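Local coordinates for protein dimethyladenosine transferase, putative (Plasmodium falciparum, PDB 2H1R) that probably transfers methyl groups from S-adenosyl-L-methionine to adenines of ribosomal RNA, as in the KsgA/Dim1 family of N6,N6-dimethyltransferases, at residues 64-69 / 90-94; 152-157 / 274-278; 173-177 / 188-192; 203-208 / 282-286; 236-240 / 256-260. One frame throughout, in Å; residues are numbered along the deposited sequence.

Contact 1 of 5, residues 64-69 / 90-94; sequences AKKVIT and NNLEV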
# COMPACT_ATOMS: atom_id res chain seq x y z
N ALA A 64 -2.37 -24.19 4.03
CA ALA A 64 -1.20 -23.67 3.36
C ALA A 64 -0.14 -24.74 3.26
O ALA A 64 -0.11 -25.66 4.08
CB ALA A 64 -0.62 -22.48 4.19
N LYS A 65 0.77 -24.59 2.30
CA LYS A 65 1.97 -25.46 2.23
C LYS A 65 2.73 -25.37 3.55
O LYS A 65 3.02 -26.38 4.23
CB LYS A 65 2.86 -25.03 1.05
CG LYS A 65 4.24 -25.71 1.00
CD LYS A 65 4.71 -25.76 -0.46
CE LYS A 65 5.40 -24.48 -0.92
NZ LYS A 65 6.11 -24.72 -2.24
N LYS A 66 3.00 -24.13 3.94
CA LYS A 66 3.58 -23.83 5.23
C LYS A 66 3.26 -22.39 5.64
O LYS A 66 2.92 -21.55 4.79
CB LYS A 66 5.08 -24.03 5.21
CG LYS A 66 5.83 -23.04 4.43
CD LYS A 66 7.32 -23.36 4.57
CE LYS A 66 8.16 -22.18 4.13
NZ LYS A 66 9.62 -22.45 4.39
N VAL A 67 3.36 -22.15 6.94
CA VAL A 67 3.07 -20.83 7.52
C VAL A 67 4.33 -20.30 8.19
O VAL A 67 5.02 -21.03 8.94
CB VAL A 67 1.92 -20.87 8.55
CG1 VAL A 67 1.74 -19.45 9.24
CG2 VAL A 67 0.58 -21.40 7.93
N ILE A 68 4.65 -19.05 7.91
CA ILE A 68 5.77 -18.37 8.58
C ILE A 68 5.10 -17.27 9.37
O ILE A 68 4.27 -16.52 8.86
CB ILE A 68 6.79 -17.80 7.59
CG1 ILE A 68 7.40 -18.92 6.72
CG2 ILE A 68 7.89 -17.01 8.34
CD1 ILE A 68 8.06 -18.45 5.45
N THR A 69 5.41 -17.23 10.66
CA THR A 69 4.78 -16.22 11.49
C THR A 69 5.84 -15.31 12.10
O THR A 69 6.95 -15.75 12.41
CB THR A 69 3.85 -16.85 12.53
OG1 THR A 69 3.27 -15.83 13.35
CG2 THR A 69 4.57 -17.83 13.39
N ASN A 90 3.31 -29.80 11.64
CA ASN A 90 4.74 -29.65 11.68
C ASN A 90 5.21 -28.62 10.67
O ASN A 90 6.41 -28.41 10.51
CB ASN A 90 5.41 -31.00 11.40
CG ASN A 90 5.27 -31.97 12.55
OD1 ASN A 90 5.64 -31.67 13.68
ND2 ASN A 90 4.77 -33.15 12.26
N ASN A 91 4.26 -27.97 10.00
CA ASN A 91 4.61 -27.02 8.93
C ASN A 91 4.56 -25.54 9.36
O ASN A 91 4.28 -24.68 8.54
CB ASN A 91 3.75 -27.25 7.68
CG ASN A 91 2.24 -27.19 7.96
OD1 ASN A 91 1.77 -27.59 9.02
ND2 ASN A 91 1.48 -26.70 6.98
N LEU A 92 4.87 -25.28 10.63
CA LEU A 92 4.97 -23.89 11.12
C LEU A 92 6.42 -23.45 11.34
O LEU A 92 7.21 -24.17 11.96
CB LEU A 92 4.18 -23.72 12.43
CG LEU A 92 4.19 -22.34 13.09
CD1 LEU A 92 3.42 -21.27 12.28
CD2 LEU A 92 3.62 -22.49 14.52
N GLU A 93 6.74 -22.26 10.84
CA GLU A 93 8.06 -21.68 10.93
C GLU A 93 7.93 -20.32 11.61
O GLU A 93 6.93 -19.62 11.40
CB GLU A 93 8.59 -21.48 9.51
CG GLU A 93 10.08 -21.31 9.35
CD GLU A 93 10.44 -20.92 7.92
OE1 GLU A 93 10.99 -19.80 7.73
OE2 GLU A 93 10.12 -21.70 6.98
N VAL A 94 8.93 -19.96 12.42
CA VAL A 94 9.05 -18.62 12.98
C VAL A 94 10.41 -18.00 12.63
O VAL A 94 10.48 -16.97 11.92
CB VAL A 94 8.81 -18.60 14.52
CG1 VAL A 94 8.89 -17.16 15.04
CG2 VAL A 94 7.44 -19.19 14.86
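E93, N91 and T69 bury the largest shares of the surface that joins residues 64-69 to 90-94. E93 gives the most: its backbone N donates to V67 O at 2.8 Å, its O takes T69 N at 2.9 Å, and its side chain lies alongside I68 on one face of the sheet. An extended chain, with CG anti to the backbone N (chi1 -161°), carries the carboxylate past I68 CG1 to the ammonium of K66. There K66 NZ meets E93 OE2 at 2.7 Å, nearly head-on to the C-O bond, a salt bridge between two partly exposed side chains. N91 closes the other end. Its O accepts from V67 N at 3.1 Å, while its amide ND2 donates to K65 O at 3.2 Å from well above the carbonyl plane and also bonds L61 O, so two carbonyls hold the amide. Farther along, T69 CG2 presses on V94 CG2 at 3.5 Å, tighter than a usual methyl contact, and also touches L92 CD1. On the face opposite E93, L92 CD1 lies 3.9 Å from V67 CG1. Helix 74-86 covers L92 and V94. The parallel pairs V67-L92 and I68-E93 thus dock the edge strand 92-93 on strand 66-70. With helix 74-86 between them, they form a beta-alpha-beta unit of the Rossmann-like methyltransferase fold, close to the predicted S-adenosyl-L-methionine residues G50 and D71.

Contact 2 of 5, residues 152-157 / 274-278; sequences VGDSNY and SINLD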
# COMPACT_ATOMS: atom_id res chain seq x y z
N VAL A 152 -13.04 8.55 -4.84
CA VAL A 152 -12.44 9.70 -5.54
C VAL A 152 -13.31 10.94 -5.31
O VAL A 152 -14.54 10.87 -5.40
CB VAL A 152 -12.22 9.40 -7.02
CG1 VAL A 152 -13.52 9.05 -7.69
CG2 VAL A 152 -11.53 10.58 -7.77
N GLY A 153 -12.69 12.05 -4.95
CA GLY A 153 -13.43 13.29 -4.75
C GLY A 153 -13.92 13.51 -3.31
O GLY A 153 -14.25 14.64 -2.96
N ASP A 154 -13.95 12.46 -2.48
CA ASP A 154 -14.25 12.60 -1.00
C ASP A 154 -13.08 13.23 -0.29
O ASP A 154 -11.92 13.07 -0.73
CB ASP A 154 -14.66 11.28 -0.34
CG ASP A 154 -16.04 10.74 -0.80
OD1 ASP A 154 -16.77 11.41 -1.57
OD2 ASP A 154 -16.42 9.63 -0.36
N SER A 155 -13.33 13.98 0.79
CA SER A 155 -12.24 14.72 1.43
C SER A 155 -11.21 13.84 2.11
O SER A 155 -10.11 14.31 2.41
CB SER A 155 -12.78 15.77 2.42
OG SER A 155 -13.53 16.75 1.73
N ASN A 156 -11.54 12.58 2.36
CA ASN A 156 -10.54 11.64 2.98
C ASN A 156 -9.76 10.86 1.90
O ASN A 156 -8.98 9.94 2.21
CB ASN A 156 -11.19 10.66 4.00
CG ASN A 156 -12.18 9.72 3.35
OD1 ASN A 156 -12.76 10.03 2.30
ND2 ASN A 156 -12.36 8.54 3.95
N TYR A 157 -9.94 11.22 0.65
CA TYR A 157 -9.21 10.57 -0.48
C TYR A 157 -7.82 11.20 -0.55
O TYR A 157 -7.71 12.40 -0.54
CB TYR A 157 -10.02 10.78 -1.74
CG TYR A 157 -9.47 10.21 -3.03
CD1 TYR A 157 -9.50 8.84 -3.28
CD2 TYR A 157 -8.96 11.06 -4.01
CE1 TYR A 157 -9.06 8.32 -4.52
CE2 TYR A 157 -8.51 10.56 -5.23
CZ TYR A 157 -8.53 9.18 -5.45
OH TYR A 157 -8.08 8.68 -6.66
N SER A 274 -6.38 17.49 -7.72
CA SER A 274 -5.85 16.13 -7.51
C SER A 274 -6.83 15.23 -6.80
O SER A 274 -6.98 14.07 -7.16
CB SER A 274 -4.55 16.19 -6.71
OG SER A 274 -3.62 16.94 -7.45
N ILE A 275 -7.58 15.80 -5.85
CA ILE A 275 -8.62 15.04 -5.16
C ILE A 275 -9.65 14.38 -6.07
O ILE A 275 -10.28 13.40 -5.67
CB ILE A 275 -9.30 15.92 -4.07
CG1 ILE A 275 -9.82 15.02 -2.93
CG2 ILE A 275 -10.36 16.86 -4.74
CD1 ILE A 275 -10.14 15.76 -1.70
N ASN A 276 -9.84 14.91 -7.29
CA ASN A 276 -10.83 14.34 -8.24
C ASN A 276 -10.20 13.43 -9.29
O ASN A 276 -10.87 12.94 -10.17
CB ASN A 276 -11.62 15.48 -8.92
CG ASN A 276 -12.42 16.29 -7.91
OD1 ASN A 276 -12.95 15.71 -6.98
ND2 ASN A 276 -12.47 17.60 -8.07
N LEU A 277 -8.89 13.21 -9.17
CA LEU A 277 -8.20 12.38 -10.16
C LEU A 277 -7.89 10.97 -9.63
O LEU A 277 -7.81 10.72 -8.41
CB LEU A 277 -6.92 13.09 -10.68
CG LEU A 277 -7.06 14.45 -11.34
CD1 LEU A 277 -5.68 14.98 -11.54
CD2 LEU A 277 -7.81 14.43 -12.68
N ASP A 278 -7.76 10.02 -10.56
CA ASP A 278 -7.45 8.66 -10.13
C ASP A 278 -6.10 8.23 -10.67
O ASP A 278 -5.39 9.02 -11.33
CB ASP A 278 -8.56 7.70 -10.53
CG ASP A 278 -8.73 7.58 -12.04
OD1 ASP A 278 -7.76 7.74 -12.83
OD2 ASP A 278 -9.86 7.31 -12.48
O HOH W 1 -14.35 16.62 -4.79
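Y157 OH donates to L277 O at 2.7 Å, the shortest polar bond between residues 152-157 and 274-278. The carbonyl sits at the ring edge, close to the ring plane, and K165 NZ adds a weak bond to the same hydroxyl. With CG turned away from the backbone N (chi1 180°), the ring extends toward 274-278, and V152 CA lies over the centre of one face. Y157 CD2 comes to 3.2 Å from I275 O, a carbonyl that also takes a weak, bent bond from G153 N at 2.9 Å (126° at the hydrogen). I275 buries the most surface here. Its CD1 reaches into the turn, 3.4 Å from D154 O and against S155 CA, while V152 CG2 rests on N276 O at 3.4 Å. A water donates to both G153 O and N276 OD1, at 2.7 and 2.8 Å, bridging the two loops. G153 has a positive phi (91°), and its CA sits 3.3 Å from N276 OD1. K219 and R220 grip carbonyls of the same loop. The 152-157 loop contains a type I beta turn from D154 to Y157, closed by Y157 N to D154 O; it meets a short 3-10 segment, 274-276, followed two residues on by D278, the N-cap of helix 279-291. The contact thus ties a loop of the methyltransferase domain to the loop leading into the last helix.

Contact 3 of 5, residues 173-177 / 188-192; sequences VCNVN and DSVIV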
# COMPACT_ATOMS: atom_id res chain seq x y z
N VAL A 173 -13.44 -6.65 3.40
CA VAL A 173 -13.84 -8.01 3.73
C VAL A 173 -14.98 -7.92 4.76
O VAL A 173 -16.05 -8.47 4.53
CB VAL A 173 -12.64 -8.82 4.29
CG1 VAL A 173 -13.09 -10.20 4.88
CG2 VAL A 173 -11.59 -9.00 3.23
N CYS A 174 -14.75 -7.18 5.85
CA CYS A 174 -15.75 -6.98 6.89
C CYS A 174 -15.36 -5.94 7.94
O CYS A 174 -14.21 -5.46 7.99
CB CYS A 174 -16.04 -8.31 7.60
SG CYS A 174 -14.61 -8.99 8.52
N ASN A 175 -16.33 -5.58 8.77
CA ASN A 175 -16.10 -4.77 9.94
C ASN A 175 -15.75 -5.66 11.10
O ASN A 175 -16.18 -6.81 11.16
CB ASN A 175 -17.34 -3.97 10.28
CG ASN A 175 -17.73 -3.04 9.18
OD1 ASN A 175 -16.98 -2.13 8.86
ND2 ASN A 175 -18.87 -3.28 8.57
N VAL A 176 -14.94 -5.15 12.01
CA VAL A 176 -14.63 -5.88 13.23
C VAL A 176 -14.87 -4.95 14.40
O VAL A 176 -14.04 -4.06 14.68
CB VAL A 176 -13.16 -6.36 13.23
CG1 VAL A 176 -12.87 -7.16 14.48
CG2 VAL A 176 -12.87 -7.20 11.98
N ASN A 177 -15.98 -5.15 15.11
CA ASN A 177 -16.30 -4.33 16.27
C ASN A 177 -15.31 -4.52 17.39
O ASN A 177 -14.74 -5.62 17.54
CB ASN A 177 -17.71 -4.65 16.78
CG ASN A 177 -18.20 -3.63 17.83
OD1 ASN A 177 -18.33 -3.96 19.01
ND2 ASN A 177 -18.44 -2.38 17.40
N ASP A 188 -12.56 0.60 16.69
CA ASP A 188 -13.06 -0.48 15.85
C ASP A 188 -12.16 -0.70 14.65
O ASP A 188 -11.37 0.18 14.32
CB ASP A 188 -14.46 -0.17 15.40
CG ASP A 188 -15.38 0.10 16.58
OD1 ASP A 188 -15.62 -0.83 17.38
OD2 ASP A 188 -15.83 1.27 16.72
N SER A 189 -12.29 -1.87 14.01
CA SER A 189 -11.36 -2.26 12.94
C SER A 189 -12.10 -2.71 11.69
O SER A 189 -13.32 -2.84 11.68
CB SER A 189 -10.41 -3.37 13.40
OG SER A 189 -9.51 -2.95 14.42
N VAL A 190 -11.33 -2.92 10.62
CA VAL A 190 -11.87 -3.31 9.33
C VAL A 190 -10.83 -4.24 8.71
O VAL A 190 -9.63 -3.99 8.83
CB VAL A 190 -12.07 -2.08 8.40
CG1 VAL A 190 -12.42 -2.52 6.94
CG2 VAL A 190 -13.18 -1.16 8.94
N ILE A 191 -11.30 -5.30 8.07
CA ILE A 191 -10.44 -6.20 7.31
C ILE A 191 -10.61 -5.91 5.85
O ILE A 191 -11.74 -5.86 5.34
CB ILE A 191 -10.75 -7.69 7.62
CG1 ILE A 191 -10.52 -7.91 9.13
CG2 ILE A 191 -9.86 -8.60 6.71
CD1 ILE A 191 -11.10 -9.15 9.69
N VAL A 192 -9.48 -5.73 5.18
CA VAL A 192 -9.45 -5.43 3.74
C VAL A 192 -8.63 -6.52 3.04
O VAL A 192 -7.80 -7.19 3.70
CB VAL A 192 -8.86 -4.02 3.42
CG1 VAL A 192 -9.71 -2.92 4.04
CG2 VAL A 192 -7.46 -3.89 3.90
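I191 fills the tight side of this strand pair, burying more surface than any other residue. Its CD1 touches both V176 CG2 at 3.5 Å, closer than usual for two methyls, and C174 SG at 3.7 Å. At the other branch, I191 CG2 leans on V173 CB at 3.7 Å. With CG1 anti to the carbonyl carbon (chi1 -60°), I191 can send its two branches to different neighbours, and I30 and I34 of helix 28-38 cover this face. The opposite face is looser: N175 and the buried V190 run side by side, and their side chains meet at N175 OD1 and V190 CG2, 3.9 Å apart. At the solvent end N177 and D188 lie alongside each other without a sound hydrogen bond; N177 OD1 turns to S179, and D188 OD2 forms a salt bridge with R178. Backbone bonds span the pair: V176 and S189 bond each other in both directions, and I191 N donates to C174 O at 2.9 Å. I191 O accepts two N-H groups, V173 N at 2.7 Å and, weakly, C174 N at 3.3 Å. That doubling is a classic beta bulge in the antiparallel strand pair at the edge of the seven-stranded methyltransferase sheet.

Contact 4 of 5, residues 203-208 / 282-286; sequences TNFDEW and FLKLL
Two helices of the C-terminal helical region meet here, the first turn of helix 205-216 and the middle of helix 279-291, joined through apolar side chains with no hydrogen bond across. W208 takes the largest share. A chi1 of 171° swings its CG to the side of the carbonyl carbon, so that the indole extends from its helix toward the partner, six-membered ring foremost. W208 CH2 comes to 3.5 Å from F282 CB, and W208 CZ3 lies 3.5 Å from L283 N, which sits in the indole plane at its edge. The same CZ3 touches L283 CD2 at 3.7 Å. L286 lies across the base of the indole at about a right angle: its CD2 is 4.1 Å from both W208 CA and W208 CE3, and its CD1 meets E207 OE2 at 4.0 Å. T203 closes the N-terminal side, with OG1 set against L283 CD2 at 3.7 Å while that hydroxyl bonds S200 O. N204 N-caps the helix, its OD1 taking a weak bond from D206 N. Helix 159-167 flanks the indole through I162 and L166, and its N163 accepts a weak bond from W208 NE1. The buried carboxylate of E207 is bonded to N290, farther along helix 279-291, and to H295 and the backbone N of F296 at the chain's end. Those several donors would probably favour its ionised form. Cohesion within the contact itself therefore rests on apolar contacts of the indole with L283, L286 and F282 CB.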
# COMPACT_ATOMS: atom_id res chain seq x y z
N THR A 203 5.87 0.76 -12.84
CA THR A 203 5.99 2.17 -12.39
C THR A 203 7.20 2.40 -11.48
O THR A 203 7.45 1.62 -10.58
CB THR A 203 4.74 2.57 -11.60
OG1 THR A 203 3.61 2.42 -12.45
CG2 THR A 203 4.83 4.03 -11.15
N ASN A 204 7.94 3.48 -11.72
CA ASN A 204 9.02 3.87 -10.85
C ASN A 204 8.42 4.51 -9.62
O ASN A 204 7.94 5.67 -9.67
CB ASN A 204 9.95 4.83 -11.58
CG ASN A 204 11.08 5.32 -10.71
OD1 ASN A 204 11.10 5.09 -9.50
ND2 ASN A 204 12.04 6.00 -11.31
N PHE A 205 8.38 3.74 -8.53
CA PHE A 205 7.66 4.18 -7.33
C PHE A 205 8.20 5.46 -6.70
O PHE A 205 7.40 6.26 -6.20
CB PHE A 205 7.56 3.07 -6.29
CG PHE A 205 6.78 3.48 -5.08
CD1 PHE A 205 5.41 3.52 -5.12
CD2 PHE A 205 7.42 3.89 -3.93
CE1 PHE A 205 4.67 3.92 -3.99
CE2 PHE A 205 6.70 4.30 -2.80
CZ PHE A 205 5.31 4.30 -2.85
N ASP A 206 9.52 5.66 -6.72
CA ASP A 206 10.14 6.90 -6.24
C ASP A 206 9.58 8.15 -6.94
O ASP A 206 9.22 9.13 -6.28
CB ASP A 206 11.68 6.87 -6.36
CG ASP A 206 12.31 5.77 -5.49
OD1 ASP A 206 11.67 5.37 -4.49
OD2 ASP A 206 13.45 5.30 -5.79
N GLU A 207 9.47 8.09 -8.26
CA GLU A 207 8.98 9.25 -9.00
C GLU A 207 7.46 9.42 -8.87
O GLU A 207 6.97 10.54 -8.81
CB GLU A 207 9.33 9.12 -10.49
CG GLU A 207 10.76 9.36 -10.84
CD GLU A 207 10.92 9.91 -12.26
OE1 GLU A 207 11.81 9.38 -12.99
OE2 GLU A 207 10.16 10.85 -12.63
N TRP A 208 6.73 8.31 -8.91
CA TRP A 208 5.26 8.30 -8.71
C TRP A 208 4.90 8.93 -7.39
O TRP A 208 4.09 9.84 -7.32
CB TRP A 208 4.75 6.86 -8.71
CG TRP A 208 3.30 6.65 -8.31
CD1 TRP A 208 2.84 6.26 -7.09
CD2 TRP A 208 2.16 6.78 -9.15
NE1 TRP A 208 1.47 6.13 -7.12
CE2 TRP A 208 1.02 6.44 -8.37
CE3 TRP A 208 1.97 7.13 -10.49
CZ2 TRP A 208 -0.28 6.46 -8.90
CZ3 TRP A 208 0.67 7.15 -11.00
CH2 TRP A 208 -0.42 6.81 -10.21
N PHE A 282 -2.95 10.07 -13.04
CA PHE A 282 -1.59 10.33 -12.60
C PHE A 282 -0.55 9.56 -13.39
O PHE A 282 0.58 10.03 -13.55
CB PHE A 282 -1.46 10.08 -11.11
CG PHE A 282 -1.97 11.22 -10.30
CD1 PHE A 282 -1.21 12.38 -10.20
CD2 PHE A 282 -3.22 11.14 -9.68
CE1 PHE A 282 -1.70 13.49 -9.46
CE2 PHE A 282 -3.73 12.25 -8.96
CZ PHE A 282 -2.95 13.42 -8.85
N LEU A 283 -0.92 8.37 -13.87
CA LEU A 283 -0.01 7.59 -14.76
C LEU A 283 0.25 8.34 -16.06
O LEU A 283 1.41 8.40 -16.53
CB LEU A 283 -0.65 6.23 -15.06
CG LEU A 283 -0.49 5.14 -13.99
CD1 LEU A 283 -1.37 3.94 -14.39
CD2 LEU A 283 0.97 4.69 -13.78
N LYS A 284 -0.80 8.97 -16.62
CA LYS A 284 -0.66 9.80 -17.83
C LYS A 284 0.22 11.02 -17.60
O LYS A 284 1.07 11.34 -18.43
CB LYS A 284 -2.01 10.33 -18.30
CG LYS A 284 -2.79 9.42 -19.14
CD LYS A 284 -4.09 10.14 -19.58
N LEU A 285 -0.01 11.70 -16.47
CA LEU A 285 0.80 12.85 -16.10
C LEU A 285 2.29 12.49 -15.93
O LEU A 285 3.19 13.21 -16.42
CB LEU A 285 0.27 13.41 -14.78
CG LEU A 285 0.55 14.84 -14.35
CD1 LEU A 285 0.10 15.80 -15.46
CD2 LEU A 285 -0.21 15.13 -13.00
N LEU A 286 2.56 11.39 -15.23
CA LEU A 286 3.96 10.98 -15.01
C LEU A 286 4.61 10.68 -16.38
O LEU A 286 5.75 11.11 -16.66
CB LEU A 286 3.98 9.73 -14.10
CG LEU A 286 5.38 9.20 -13.72
CD1 LEU A 286 6.27 10.30 -13.08
CD2 LEU A 286 5.25 8.01 -12.79

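Contact 5 of 5, residues 236-240 / 256-260; sequences LEHNY and FKKYC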
# COMPACT_ATOMS: atom_id res chain seq x y z
N LEU A 236 11.76 21.63 -10.35
CA LEU A 236 11.63 20.80 -11.55
C LEU A 236 12.67 21.19 -12.61
O LEU A 236 13.26 20.32 -13.26
CB LEU A 236 10.20 20.85 -12.11
CG LEU A 236 9.14 20.15 -11.26
CD1 LEU A 236 7.83 20.22 -11.99
CD2 LEU A 236 9.55 18.68 -10.97
N GLU A 237 12.93 22.49 -12.77
CA GLU A 237 13.91 22.94 -13.75
C GLU A 237 15.33 22.46 -13.42
O GLU A 237 16.08 22.09 -14.35
CB GLU A 237 13.90 24.46 -13.97
CG GLU A 237 14.67 24.82 -15.25
CD GLU A 237 14.67 26.30 -15.55
OE1 GLU A 237 14.31 27.10 -14.66
OE2 GLU A 237 15.04 26.65 -16.69
N HIS A 238 15.68 22.50 -12.14
CA HIS A 238 16.96 21.93 -11.65
C HIS A 238 17.12 20.47 -12.06
O HIS A 238 18.17 20.08 -12.60
CB HIS A 238 17.08 22.03 -10.14
CG HIS A 238 18.42 21.59 -9.61
ND1 HIS A 238 19.59 22.26 -9.90
CD2 HIS A 238 18.77 20.53 -8.84
CE1 HIS A 238 20.60 21.64 -9.31
NE2 HIS A 238 20.13 20.60 -8.66
N ASN A 239 16.09 19.67 -11.79
CA ASN A 239 16.07 18.25 -12.18
C ASN A 239 16.13 18.07 -13.68
O ASN A 239 16.86 17.18 -14.17
CB ASN A 239 14.84 17.53 -11.60
CG ASN A 239 14.96 17.27 -10.12
OD1 ASN A 239 16.01 17.48 -9.51
ND2 ASN A 239 13.90 16.78 -9.53
N TYR A 240 15.42 18.91 -14.44
CA TYR A 240 15.49 18.88 -15.88
C TYR A 240 16.89 19.18 -16.42
O TYR A 240 17.38 18.49 -17.32
CB TYR A 240 14.49 19.86 -16.51
CG TYR A 240 14.57 19.96 -18.04
CD1 TYR A 240 14.19 18.90 -18.84
CD2 TYR A 240 15.01 21.14 -18.67
CE1 TYR A 240 14.25 18.96 -20.22
CE2 TYR A 240 15.05 21.23 -20.09
CZ TYR A 240 14.69 20.12 -20.85
OH TYR A 240 14.68 20.15 -22.23
N PHE A 256 10.96 27.37 -19.32
CA PHE A 256 10.63 26.10 -18.62
C PHE A 256 9.23 26.12 -18.09
O PHE A 256 8.54 25.12 -18.13
CB PHE A 256 11.57 25.82 -17.46
CG PHE A 256 11.35 24.48 -16.84
CD1 PHE A 256 11.84 23.31 -17.45
CD2 PHE A 256 10.60 24.35 -15.67
CE1 PHE A 256 11.66 22.05 -16.86
CE2 PHE A 256 10.40 23.08 -15.07
CZ PHE A 256 10.90 21.93 -15.67
N LYS A 257 8.81 27.25 -17.52
CA LYS A 257 7.42 27.35 -17.03
C LYS A 257 6.40 26.92 -18.09
O LYS A 257 5.50 26.11 -17.80
CB LYS A 257 7.11 28.74 -16.51
CG LYS A 257 5.68 28.87 -16.00
CD LYS A 257 5.45 30.27 -15.45
CE LYS A 257 3.97 30.50 -15.21
NZ LYS A 257 3.80 31.85 -14.58
N LYS A 258 6.53 27.44 -19.32
CA LYS A 258 5.64 27.04 -20.43
C LYS A 258 5.81 25.57 -20.87
O LYS A 258 4.83 24.85 -21.15
CB LYS A 258 5.84 27.99 -21.64
CG LYS A 258 4.70 27.97 -22.62
CD LYS A 258 4.93 29.03 -23.74
CE LYS A 258 3.72 29.16 -24.64
NZ LYS A 258 2.61 29.84 -23.90
N TYR A 259 7.06 25.15 -20.97
CA TYR A 259 7.45 23.74 -21.20
C TYR A 259 6.72 22.77 -20.26
O TYR A 259 6.11 21.79 -20.69
CB TYR A 259 8.95 23.61 -21.00
CG TYR A 259 9.55 22.33 -21.53
CD1 TYR A 259 9.36 21.92 -22.87
CD2 TYR A 259 10.31 21.51 -20.69
CE1 TYR A 259 9.93 20.71 -23.33
CE2 TYR A 259 10.88 20.33 -21.15
CZ TYR A 259 10.71 19.96 -22.45
OH TYR A 259 11.29 18.77 -22.83
N CYS A 260 6.80 23.06 -18.97
CA CYS A 260 6.20 22.24 -17.93
C CYS A 260 4.64 22.35 -17.94
O CYS A 260 3.93 21.34 -17.98
CB CYS A 260 6.83 22.64 -16.58
SG CYS A 260 6.35 21.72 -15.12
O HOH W 2 13.32 28.77 -18.42
O HOH W 3 14.45 18.02 -23.64
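F256 crosses from its helix onto the side of helix 230-246 and buries the most surface of the pair. Its CB starts beside the carboxylate, 3.7 Å from E237 OE2. CG lies under E237 CG, and CD2 under E237 CB; E237 CB stands 3.8 Å from the ring centroid and 15° off the ring normal, a CH-pi contact over one face. The two side chains run past each other in opposite directions, with the carboxylate nearly parallel to the ring. On one flank F256 CE1 reaches Y240 CB at 3.6 Å. On the other, CE2 meets E237 N at 3.5 Å and L236 CB at 3.7 Å, and the tip CZ ends against L236 C. Beside it, L236 CD1 packs on C260 SG, and Y259 CE2 comes over one face of the Y240 ring, the two rings tilted obliquely. Two waters also join the helices: one accepts from F256 N and donates to E237 OE2, and another sits 2.6 Å from Y240 OH, in its ring plane, and bonds Y259 OH weakly. Y240 OH also bonds V252 N, while K292 makes a cation-pi contact with Y259. The segment axes cross at 89°, so the phenylalanine fills the angle between perpendicular helices. Y240, F256 and Y259 form an aromatic cluster in the helical C-terminal part of this rRNA adenine dimethylase.

Contacts 1 and 3 belong to the same sheet: they fasten its two outermost strands, one by parallel pairing and the other by antiparallel pairing, and both are partly buried, near predicted S-adenosyl-L-methionine sites. Contacts 4 and 5 lie in the helical part, are buried, and rely on rings and apolar branches with no direct hydrogen bond across. Contact 2 joins two loops rather than strands or helices, through a tyrosine hydroxyl, backbone carbonyls and a water. It touches contact 4 directly, where L277 and S274 pack on F282. Helix 279-291 follows contact 2 and carries one side of contact 4, whereas contacts 1 and 5 are farthest apart, with centres about 52 Å from each other.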